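Local coordinates for protein Bd3459 (Bdellovibrio bacteriovorus, PDB 5CEC) that probably cleaves peptide bonds in the bacterial cell wall as a predatory endopeptidase of the S13 family, and is bound by the ankyrin-repeat immunity protein Bd3460, at residues A[64-69]-A[381-386]; A[331-334]-A[340-343]; A[352-357]-A[408-413]; A[363-368]-A[400-405]. The protein carries 1 engineered substitution. All blocks are in the same frame, centred on the assembly; numbering follows the deposited sequence.

Contact 1 (A[64-69]-A[381-386]); sequences DKFPLA and AVLMHT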
loop_
_atom_site.group_PDB
_atom_site.type_symbol
_atom_site.label_atom_id
_atom_site.label_comp_id
_atom_site.label_asym_id
_atom_site.label_seq_id
_atom_site.Cartn_x
_atom_site.Cartn_y
_atom_site.Cartn_z
ATOM N N ASP A 64 15.404 9.546 18.300
ATOM C CA ASP A 64 15.993 8.198 18.312
ATOM C C ASP A 64 15.581 7.434 17.052
ATOM O O ASP A 64 14.421 7.552 16.588
ATOM C CB ASP A 64 15.492 7.420 19.524
ATOM C CG ASP A 64 15.942 8.012 20.836
ATOM O OD1 ASP A 64 16.934 8.741 20.837
ATOM O OD2 ASP A 64 15.300 7.736 21.850
ATOM N N LYS A 65 16.504 6.648 16.485
ATOM C CA LYS A 65 16.171 5.879 15.273
ATOM C C LYS A 65 15.313 4.658 15.603
ATOM O O LYS A 65 15.616 3.936 16.555
ATOM C CB LYS A 65 17.397 5.391 14.497
ATOM C CG LYS A 65 18.221 6.509 13.865
ATOM C CD LYS A 65 19.243 5.939 12.873
ATOM C CE LYS A 65 20.392 5.223 13.538
ATOM N NZ LYS A 65 21.273 4.496 12.580
ATOM N N PHE A 66 14.273 4.421 14.785
ATOM C CA PHE A 66 13.433 3.212 14.874
ATOM C C PHE A 66 13.170 2.667 13.479
ATOM O O PHE A 66 13.275 3.414 12.490
ATOM C CB PHE A 66 12.101 3.503 15.552
ATOM C CG PHE A 66 12.238 3.957 16.965
ATOM C CD1 PHE A 66 12.637 3.051 17.945
ATOM C CD2 PHE A 66 12.058 5.294 17.309
ATOM C CE1 PHE A 66 12.772 3.447 19.245
ATOM C CE2 PHE A 66 12.196 5.689 18.616
ATOM C CZ PHE A 66 12.564 4.778 19.580
ATOM N N PRO A 67 12.803 1.382 13.380
ATOM C CA PRO A 67 12.418 0.841 12.076
ATOM C C PRO A 67 11.214 1.567 11.482
ATOM O O PRO A 67 10.255 1.836 12.200
ATOM C CB PRO A 67 12.084 -0.606 12.377
ATOM C CG PRO A 67 12.779 -0.932 13.648
ATOM C CD PRO A 67 12.774 0.349 14.434
ATOM N N LEU A 68 11.317 1.899 10.207
ATOM C CA LEU A 68 10.273 2.657 9.523
ATOM C C LEU A 68 9.266 1.802 8.785
ATOM O O LEU A 68 8.144 2.248 8.502
ATOM C CB LEU A 68 10.922 3.585 8.506
ATOM C CG LEU A 68 11.947 4.597 9.023
ATOM C CD1 LEU A 68 12.444 5.462 7.879
ATOM C CD2 LEU A 68 11.305 5.462 10.103
ATOM N N ALA A 69 9.693 0.625 8.361
ATOM C CA ALA A 69 8.894 -0.158 7.408
ATOM C C ALA A 69 8.564 0.713 6.189
ATOM O O ALA A 69 9.388 1.549 5.792
ATOM C CB ALA A 69 7.642 -0.754 8.070
ATOM N N ALA A 381 3.953 11.806 12.535
ATOM C CA ALA A 381 4.523 10.468 12.367
ATOM C C ALA A 381 4.358 9.691 13.647
ATOM O O ALA A 381 4.562 10.231 14.746
ATOM C CB ALA A 381 5.962 10.495 11.926
ATOM N N VAL A 382 3.935 8.434 13.498
ATOM C CA VAL A 382 3.756 7.527 14.643
ATOM C C VAL A 382 4.546 6.258 14.385
ATOM O O VAL A 382 4.321 5.592 13.366
ATOM C CB VAL A 382 2.269 7.140 14.875
ATOM C CG1 VAL A 382 2.109 6.394 16.189
ATOM C CG2 VAL A 382 1.357 8.352 14.827
ATOM N N LEU A 383 5.476 5.962 15.300
ATOM C CA LEU A 383 6.363 4.816 15.174
ATOM C C LEU A 383 6.047 3.894 16.342
ATOM O O LEU A 383 6.352 4.227 17.481
ATOM C CB LEU A 383 7.828 5.234 15.176
ATOM C CG LEU A 383 8.203 6.318 14.163
ATOM C CD1 LEU A 383 9.671 6.686 14.326
ATOM C CD2 LEU A 383 7.922 5.911 12.748
ATOM N N MET A 384 5.387 2.758 16.074
ATOM C CA MET A 384 5.074 1.765 17.120
ATOM C C MET A 384 6.048 0.629 17.040
ATOM O O MET A 384 6.525 0.272 15.973
ATOM C CB MET A 384 3.682 1.179 16.970
ATOM C CG MET A 384 2.540 2.169 16.953
ATOM S SD MET A 384 2.265 3.016 18.520
ATOM C CE MET A 384 1.802 1.666 19.576
ATOM N N HIS A 385 6.269 0.054 18.210
ATOM C CA HIS A 385 6.934 -1.214 18.366
ATOM C C HIS A 385 5.919 -2.369 18.373
ATOM O O HIS A 385 4.875 -2.274 18.993
ATOM C CB HIS A 385 7.696 -1.222 19.694
ATOM C CG HIS A 385 8.182 -2.564 20.031
ATOM N ND1 HIS A 385 9.307 -3.092 19.451
ATOM C CD2 HIS A 385 7.599 -3.564 20.738
ATOM C CE1 HIS A 385 9.413 -4.367 19.817
ATOM N NE2 HIS A 385 8.389 -4.664 20.589
ATOM N N THR A 386 6.257 -3.444 17.656
ATOM C CA THR A 386 5.522 -4.706 17.665
ATOM C C THR A 386 6.488 -5.852 17.814
ATOM O O THR A 386 7.701 -5.675 17.618
ATOM C CB THR A 386 4.702 -4.906 16.367
ATOM O OG1 THR A 386 5.528 -4.800 15.209
ATOM C CG2 THR A 386 3.623 -3.833 16.217
HETATM O O HOH W 1 8.896 1.942 14.915
#

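Contact 2 (A[331-334]-A[340-343]); sequences VMAV and ASTV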
loop_
_atom_site.group_PDB
_atom_site.type_symbol
_atom_site.label_atom_id
_atom_site.label_comp_id
_atom_site.label_asym_id
_atom_site.label_seq_id
_atom_site.Cartn_x
_atom_site.Cartn_y
_atom_site.Cartn_z
ATOM N N VAL A 331 0.637 12.469 -4.386
ATOM C CA VAL A 331 1.607 11.385 -4.342
ATOM C C VAL A 331 1.422 10.376 -3.201
ATOM O O VAL A 331 2.102 9.361 -3.194
ATOM C CB VAL A 331 3.064 11.900 -4.319
ATOM C CG1 VAL A 331 3.355 12.758 -5.552
ATOM C CG2 VAL A 331 3.379 12.646 -3.035
ATOM N N MET A 332 0.514 10.649 -2.279
ATOM C CA MET A 332 0.261 9.801 -1.105
ATOM C C MET A 332 -1.227 9.601 -0.932
ATOM O O MET A 332 -2.041 10.370 -1.466
ATOM C CB MET A 332 0.792 10.420 0.192
ATOM C CG MET A 332 2.289 10.357 0.311
ATOM S SD MET A 332 2.953 11.380 1.636
ATOM C CE MET A 332 2.250 10.508 3.022
ATOM N N ALA A 333 -1.587 8.490 -0.281
ATOM C CA ALA A 333 -2.973 8.038 -0.211
ATOM C C ALA A 333 -3.783 8.874 0.770
ATOM O O ALA A 333 -3.277 9.308 1.806
ATOM C CB ALA A 333 -3.003 6.594 0.218
ATOM N N VAL A 334 -5.060 9.035 0.468
ATOM C CA VAL A 334 -6.011 9.791 1.274
ATOM C C VAL A 334 -6.971 8.815 1.958
ATOM O O VAL A 334 -7.652 7.988 1.306
ATOM C CB VAL A 334 -6.786 10.817 0.434
ATOM C CG1 VAL A 334 -7.755 11.589 1.307
ATOM C CG2 VAL A 334 -5.810 11.767 -0.242
ATOM N N ALA A 340 -8.496 2.008 -3.172
ATOM C CA ALA A 340 -7.478 1.068 -3.656
ATOM C C ALA A 340 -6.129 1.450 -3.063
ATOM O O ALA A 340 -5.075 1.601 -3.780
ATOM C CB ALA A 340 -7.417 1.012 -5.176
ATOM N N SER A 341 -6.181 1.630 -1.738
ATOM C CA SER A 341 -4.976 1.927 -0.970
ATOM C C SER A 341 -5.025 1.281 0.392
ATOM O O SER A 341 -6.062 0.878 0.900
ATOM C CB SER A 341 -4.762 3.438 -0.800
ATOM O OG SER A 341 -5.547 3.942 0.253
ATOM N N THR A 342 -3.866 1.287 1.046
ATOM C CA THR A 342 -3.781 0.708 2.401
ATOM C C THR A 342 -4.505 1.547 3.458
ATOM O O THR A 342 -4.653 1.109 4.600
ATOM C CB THR A 342 -2.339 0.494 2.844
ATOM O OG1 THR A 342 -1.688 1.762 2.995
ATOM C CG2 THR A 342 -1.550 -0.379 1.881
ATOM N N VAL A 343 -4.949 2.762 3.096
ATOM C CA VAL A 343 -5.742 3.601 4.001
ATOM C C VAL A 343 -7.195 3.760 3.551
ATOM O O VAL A 343 -7.909 4.625 4.038
ATOM C CB VAL A 343 -5.088 4.962 4.274
ATOM C CG1 VAL A 343 -3.779 4.739 5.012
ATOM C CG2 VAL A 343 -4.933 5.798 3.002
#

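Contact 3 (A[352-357]-A[408-413]); sequences GSTTAK and QLINQN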
loop_
_atom_site.group_PDB
_atom_site.type_symbol
_atom_site.label_atom_id
_atom_site.label_comp_id
_atom_site.label_asym_id
_atom_site.label_seq_id
_atom_site.Cartn_x
_atom_site.Cartn_y
_atom_site.Cartn_z
ATOM N N GLY A 352 -11.171 11.327 4.775
ATOM C CA GLY A 352 -11.219 12.526 3.959
ATOM C C GLY A 352 -10.341 13.676 4.397
ATOM O O GLY A 352 -10.285 14.689 3.701
ATOM N N SER A 353 -9.734 13.576 5.587
ATOM C CA SER A 353 -8.907 14.656 6.141
ATOM C C SER A 353 -7.423 14.333 6.144
ATOM O O SER A 353 -6.604 15.222 6.321
ATOM C CB SER A 353 -9.306 14.913 7.592
ATOM O OG SER A 353 -8.966 13.816 8.423
ATOM N N THR A 354 -7.080 13.056 6.023
ATOM C CA THR A 354 -5.751 12.555 6.355
ATOM C C THR A 354 -5.110 11.958 5.113
ATOM O O THR A 354 -5.718 11.145 4.428
ATOM C CB THR A 354 -5.871 11.534 7.475
ATOM O OG1 THR A 354 -6.434 12.195 8.605
ATOM C CG2 THR A 354 -4.528 10.954 7.868
ATOM N N THR A 355 -3.874 12.382 4.855
ATOM C CA THR A 355 -3.066 11.890 3.737
ATOM C C THR A 355 -1.933 11.144 4.392
ATOM O O THR A 355 -1.182 11.761 5.155
ATOM C CB THR A 355 -2.549 13.036 2.859
ATOM O OG1 THR A 355 -3.657 13.872 2.466
ATOM C CG2 THR A 355 -1.858 12.553 1.646
ATOM N N ALA A 356 -1.763 9.861 4.135
ATOM C CA ALA A 356 -0.844 9.075 4.980
ATOM C C ALA A 356 -0.304 7.839 4.275
ATOM O O ALA A 356 -0.939 7.296 3.354
ATOM C CB ALA A 356 -1.506 8.668 6.278
ATOM N N LYS A 357 0.855 7.398 4.757
ATOM C CA LYS A 357 1.521 6.195 4.327
ATOM C C LYS A 357 1.679 5.293 5.547
ATOM O O LYS A 357 2.114 5.711 6.591
ATOM C CB LYS A 357 2.915 6.522 3.757
ATOM C CG LYS A 357 3.711 5.290 3.280
ATOM C CD LYS A 357 3.183 4.745 1.954
ATOM C CE LYS A 357 3.659 3.320 1.701
ATOM N NZ LYS A 357 2.916 2.322 2.537
ATOM N N GLN A 408 -6.890 11.497 17.960
ATOM C CA GLN A 408 -6.750 12.392 19.122
ATOM C C GLN A 408 -6.097 13.700 18.687
ATOM O O GLN A 408 -6.541 14.785 19.109
ATOM C CB GLN A 408 -5.931 11.712 20.227
ATOM C CG GLN A 408 -5.835 12.492 21.533
ATOM C CD GLN A 408 -7.197 12.731 22.181
ATOM O OE1 GLN A 408 -8.059 11.858 22.214
ATOM N NE2 GLN A 408 -7.393 13.925 22.690
ATOM N N LEU A 409 -5.043 13.604 17.868
ATOM C CA LEU A 409 -4.388 14.802 17.345
ATOM C C LEU A 409 -5.354 15.706 16.575
ATOM O O LEU A 409 -5.358 16.944 16.730
ATOM C CB LEU A 409 -3.163 14.417 16.490
ATOM C CG LEU A 409 -2.416 15.564 15.811
ATOM C CD1 LEU A 409 -1.788 16.513 16.834
ATOM C CD2 LEU A 409 -1.345 15.010 14.891
ATOM N N ILE A 410 -6.198 15.088 15.770
ATOM C CA ILE A 410 -7.222 15.836 15.045
ATOM C C ILE A 410 -8.237 16.497 16.004
ATOM O O ILE A 410 -8.564 17.679 15.831
ATOM C CB ILE A 410 -7.943 14.906 14.014
ATOM C CG1 ILE A 410 -6.992 14.559 12.873
ATOM C CG2 ILE A 410 -9.186 15.601 13.456
ATOM C CD1 ILE A 410 -7.476 13.418 12.015
ATOM N N ASN A 411 -8.696 15.742 17.006
ATOM C CA ASN A 411 -9.638 16.223 18.025
ATOM C C ASN A 411 -9.105 17.491 18.672
ATOM O O ASN A 411 -9.847 18.463 18.890
ATOM C CB ASN A 411 -9.832 15.200 19.197
ATOM C CG ASN A 411 -10.658 13.975 18.840
ATOM O OD1 ASN A 411 -11.360 13.924 17.820
ATOM N ND2 ASN A 411 -10.577 12.939 19.730
ATOM N N GLN A 412 -7.808 17.474 18.989
ATOM C CA GLN A 412 -7.159 18.572 19.701
ATOM C C GLN A 412 -6.866 19.782 18.833
ATOM O O GLN A 412 -6.462 20.833 19.349
ATOM C CB GLN A 412 -5.888 18.075 20.371
ATOM C CG GLN A 412 -6.223 17.129 21.498
ATOM C CD GLN A 412 -5.013 16.453 22.090
ATOM O OE1 GLN A 412 -3.959 16.373 21.463
ATOM N NE2 GLN A 412 -5.156 15.964 23.301
ATOM N N ASN A 413 -7.151 19.666 17.534
ATOM C CA ASN A 413 -7.022 20.800 16.601
ATOM C C ASN A 413 -8.364 21.154 15.936
ATOM O O ASN A 413 -8.404 21.585 14.766
ATOM C CB ASN A 413 -5.942 20.424 15.578
ATOM C CG ASN A 413 -4.566 20.569 16.163
ATOM O OD1 ASN A 413 -4.054 21.672 16.228
ATOM N ND2 ASN A 413 -3.987 19.481 16.642
#

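Contact 4 (A[363-368]-A[400-405]); sequences KAKTLM and QQIKNK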
loop_
_atom_site.group_PDB
_atom_site.type_symbol
_atom_site.label_atom_id
_atom_site.label_comp_id
_atom_site.label_asym_id
_atom_site.label_seq_id
_atom_site.Cartn_x
_atom_site.Cartn_y
_atom_site.Cartn_z
ATOM N N LYS A 363 9.105 -5.814 13.699
ATOM C CA LYS A 363 9.240 -5.004 14.906
ATOM C C LYS A 363 8.606 -3.644 14.875
ATOM O O LYS A 363 8.800 -2.860 15.817
ATOM C CB LYS A 363 10.700 -4.891 15.325
ATOM C CG LYS A 363 11.385 -6.207 15.583
ATOM C CD LYS A 363 10.700 -6.972 16.713
ATOM C CE LYS A 363 11.527 -8.128 17.244
ATOM N NZ LYS A 363 10.761 -8.908 18.275
ATOM N N ALA A 364 7.804 -3.347 13.849
ATOM C CA ALA A 364 7.207 -2.005 13.806
ATOM C C ALA A 364 5.920 -1.926 13.033
ATOM O O ALA A 364 5.745 -2.606 12.030
ATOM C CB ALA A 364 8.176 -0.971 13.212
ATOM N N LYS A 365 5.049 -1.034 13.501
ATOM C CA LYS A 365 3.864 -0.606 12.761
ATOM C C LYS A 365 3.951 0.911 12.741
ATOM O O LYS A 365 4.173 1.534 13.800
ATOM C CB LYS A 365 2.566 -1.070 13.433
ATOM C CG LYS A 365 1.345 -0.955 12.535
ATOM C CD LYS A 365 1.256 -2.155 11.577
ATOM C CE LYS A 365 0.079 -2.046 10.609
ATOM N NZ LYS A 365 0.402 -1.000 9.599
ATOM N N THR A 366 3.838 1.505 11.555
ATOM C CA THR A 366 4.118 2.925 11.442
ATOM C C THR A 366 3.077 3.618 10.561
ATOM O O THR A 366 2.391 3.011 9.738
ATOM C CB THR A 366 5.529 3.110 10.869
ATOM O OG1 THR A 366 5.593 2.542 9.565
ATOM C CG2 THR A 366 6.588 2.503 11.757
ATOM N N LEU A 367 3.022 4.940 10.702
ATOM C CA LEU A 367 2.152 5.816 9.893
ATOM C C LEU A 367 2.754 7.199 9.876
ATOM O O LEU A 367 3.179 7.680 10.935
ATOM C CB LEU A 367 0.734 5.875 10.471
ATOM C CG LEU A 367 -0.351 6.419 9.577
ATOM C CD1 LEU A 367 -0.696 5.448 8.464
ATOM C CD2 LEU A 367 -1.571 6.765 10.373
ATOM N N MET A 368 2.734 7.866 8.732
ATOM C CA MET A 368 3.127 9.268 8.689
ATOM C C MET A 368 2.309 9.974 7.621
ATOM O O MET A 368 1.880 9.363 6.631
ATOM C CB MET A 368 4.625 9.434 8.454
ATOM C CG MET A 368 5.105 9.107 7.059
ATOM S SD MET A 368 6.902 9.130 6.829
ATOM C CE MET A 368 7.164 10.859 6.603
ATOM N N GLN A 400 -4.796 -0.035 15.234
ATOM C CA GLN A 400 -5.873 0.742 15.825
ATOM C C GLN A 400 -5.340 1.724 16.866
ATOM O O GLN A 400 -5.866 2.840 16.984
ATOM C CB GLN A 400 -6.997 -0.115 16.378
ATOM C CG GLN A 400 -8.267 0.698 16.724
ATOM C CD GLN A 400 -8.892 1.348 15.521
ATOM O OE1 GLN A 400 -9.227 0.693 14.545
ATOM N NE2 GLN A 400 -9.122 2.658 15.600
ATOM N N GLN A 401 -4.293 1.366 17.593
ATOM C CA GLN A 401 -3.678 2.336 18.501
ATOM C C GLN A 401 -3.151 3.554 17.754
ATOM O O GLN A 401 -3.333 4.683 18.224
ATOM C CB GLN A 401 -2.586 1.702 19.351
ATOM C CG GLN A 401 -3.101 0.775 20.430
ATOM C CD GLN A 401 -2.002 0.234 21.314
ATOM O OE1 GLN A 401 -0.913 0.800 21.401
ATOM N NE2 GLN A 401 -2.301 -0.837 22.029
ATOM N N ILE A 402 -2.512 3.344 16.601
ATOM C CA ILE A 402 -2.049 4.446 15.782
ATOM C C ILE A 402 -3.223 5.304 15.333
ATOM O O ILE A 402 -3.189 6.516 15.444
ATOM C CB ILE A 402 -1.250 3.950 14.562
ATOM C CG1 ILE A 402 0.072 3.289 14.999
ATOM C CG2 ILE A 402 -0.993 5.105 13.601
ATOM C CD1 ILE A 402 0.776 2.562 13.896
ATOM N N LYS A 403 -4.274 4.676 14.811
ATOM C CA LYS A 403 -5.431 5.425 14.340
ATOM C C LYS A 403 -6.021 6.282 15.441
ATOM O O LYS A 403 -6.371 7.446 15.219
ATOM C CB LYS A 403 -6.500 4.450 13.833
ATOM C CG LYS A 403 -6.108 3.732 12.573
ATOM C CD LYS A 403 -7.184 2.755 12.113
ATOM C CE LYS A 403 -6.797 2.034 10.833
ATOM N NZ LYS A 403 -7.828 1.069 10.411
ATOM N N ASN A 404 -6.099 5.729 16.638
ATOM C CA ASN A 404 -6.630 6.488 17.780
ATOM C C ASN A 404 -5.737 7.645 18.147
ATOM O O ASN A 404 -6.254 8.709 18.487
ATOM C CB ASN A 404 -6.917 5.567 18.970
ATOM C CG ASN A 404 -8.071 4.569 18.696
ATOM O OD1 ASN A 404 -8.803 4.687 17.720
ATOM N ND2 ASN A 404 -8.245 3.636 19.566
ATOM N N LYS A 405 -4.423 7.461 18.064
ATOM C CA LYS A 405 -3.495 8.582 18.366
ATOM C C LYS A 405 -3.623 9.709 17.326
ATOM O O LYS A 405 -3.616 10.914 17.663
ATOM C CB LYS A 405 -2.045 8.087 18.425
ATOM C CG LYS A 405 -1.723 7.260 19.667
ATOM C CD LYS A 405 -0.333 6.683 19.594
ATOM C CE LYS A 405 -0.033 5.715 20.703
ATOM N NZ LYS A 405 -0.085 6.405 22.030
#

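Contact 1 (A[64-69]-A[381-386])
Leu383 meets Phe66 and Leu68 with its two terminal methyls, one for each partner, which shows how a single branched side chain can join two sheets. The apolar part of the contact comes first. CD1 of Leu383 lies 4.1 Å from Phe66 CD2 and 4.2 Å from Phe66 CB, so it is set against the root of the aromatic side chain as well as its near ring carbon. CD2 of Leu383 turns to the residue after the strand, 4.3 Å from Leu68 CD2. In both Phe66 and Leu383 the CB points at the other segment and the CG is anti to the carbonyl carbon (chi1 -63° and -52°), and the two side chains meet obliquely. Leu383 also rests on Cys307, half of the disulfide with Cys45.

The polar part runs through water. No direct hydrogen bond joins the segments; instead one water donates to Pro67 O at 3.0 Å and to Met384 O at 3.1 Å, bridging two carbonyls that could not bond each other. Leu68, two residues before Ser70, the probable serine of the SxxK motif, bonds through its O to Thr366 OG1 of the strand next to 376-385. The chemistry implies an apolar seam without direct hydrogen bonds, in which a bound water supplies the hydrogens that the facing backbone oxygens lack.

Contact 2 (A[331-334]-A[340-343])
Ala333 CB and Val343 CG2 are only 3.5 Å apart, tighter than ordinary van der Waals contact between two methyls. The valine rotamer puts CG2 there: with chi1 at -65°, CG1 stands anti to the carbonyl carbon, and CG2 is left in the crowded position between the backbone N and the carbonyl carbon, from which it projects at the opposing chain. The same CG2 also reaches the main chain one residue further on, at 3.8 Å from Val334 C. One branch thus presses on the alanine methyl and the following carbonyl carbon, while the side chain of Val334 itself turns away towards Thr355 and Tyr421.

Ser341 approaches the alanine from a second direction. Its CB lies 3.8 Å and its OG 3.7 Å from Ala333 CB, so that the small methyl meets both a methylene and a hydroxyl. That hydroxyl is engaged elsewhere: OG accepts from Val343 N at 3.1 Å, with an N-H...O angle of 146°, and is also bonded to Asp338 O. The first of these bonds defines an ST turn, which ties the serine to the valine two residues on and presents both to the same alanine. The weakly bonded strand 333-334, against which the turn is folded, lies at an edge of the main antiparallel sheet of the transpeptidase-like fold, and Ala333 pairs through its backbone with Ala356 of the adjoining strand. Beyond the turn, Thr342 OG1 is bonded to Thr358 OG1, while helix 240-250 packs on Ala333 and Ser341 through Asn249.

Contact 3 (A[352-357]-A[408-413])
Ile410 carries this helix-to-sheet contact alone, reaching from helix 394-411 to Ser353 and Thr354. From CB the chain divides. CG2 goes anti to the backbone N and meets neither residue, whereas CG1 takes the place beside that N (chi1 -70°) and points the longer branch at the strand. An extended second torsion (chi2 166°) then carries the tip outward, and CD1 is the atom that touches: it comes 3.8 Å from Thr354 OG1 and 3.9 Å from Ser353 OG. The isoleucine and threonine side chains cross at a slant. A methyl set against two hydroxyls forms no hydrogen bond, and the polarity is answered elsewhere: Ser353 OG bonds to Val349 O, and Thr354 OG1 makes a weak bond to Met350 O. Val371 lines the side of Ile410.

Asn413 folds its amide back so that ND2 donates to Leu409 O at 2.9 Å, an almost straight bond with an N-H...O angle of 170°, occupying a carbonyl four residues earlier. On another side of the helix, Gln408 and Asn411 are hydrogen-bonded to Bd3460, the immunity protein. A late helix packed on an antiparallel sheet is consistent with the penicillin-recognising transpeptidase fold, whose KTG-type strand is probably the one that includes Lys357, here in a salt bridge to a sulfate probably from the crystallisation liquor.

Contact 4 (A[363-368]-A[400-405])
The flat peptide group joining Lys365 to Thr366 has the tip of Ile402 over one face: CD1 lies 3.6 Å from Lys365 O and 4.0 Å from Thr366 N. On the helix, two flat amides are bonded to each other. Gln400 NE2 donates in its own amide plane to Asn404 OD1 at 3.0 Å, but sits above the carbonyl plane of the asparagine, 45° out of it and off its lone pairs. Gln400 OE1 is bonded to Asn141 of Bd3460.

The aliphatic contacts flank the covered peptide. CG2 of Ile402 is 3.7 Å from both CB and CD2 of Leu367. Lys365, its CG anti to the backbone N (chi1 -166°), offers that CG to Ile402 CD1 at 3.8 Å, and the two side chains cross at about a right angle. Bends at its second and fourth torsions bring NZ to Ser360 OG and Gly359 O, close to a bound sulfate.

Strand 364-368 and helix 400-405 run in the same general sense, inclined by 28°, with 9.1 Å between the axes of these short segments. A helix packed along a central strand of an antiparallel sheet, here through Ile402, is consistent with the penicillin-recognising fold of this family's clan.

Overall arrangement
All four contacts gather round one antiparallel sheet. In contacts 3 and 4 every touching residue is buried, whereas Phe66 in contact 1 and Ser341 in contact 2 are partly exposed. Contacts 3 and 4 share helix 394-411, each using an isoleucine on the sheet, and the other side of that helix meets Bd3460. Contact 1 instead brings a strand of a small second sheet to strand 376-385, and contact 2 folds a turn onto the edge strand 333-334. Backbone bonds between neighbouring strands tie contact 1 to 4, 4 to 3 and 3 to 2. Chemistry varies with place: hydrocarbon with a bridging water, a tight methyl pair beside an ST turn, a methyl against hydroxyls, and a methyl over a peptide.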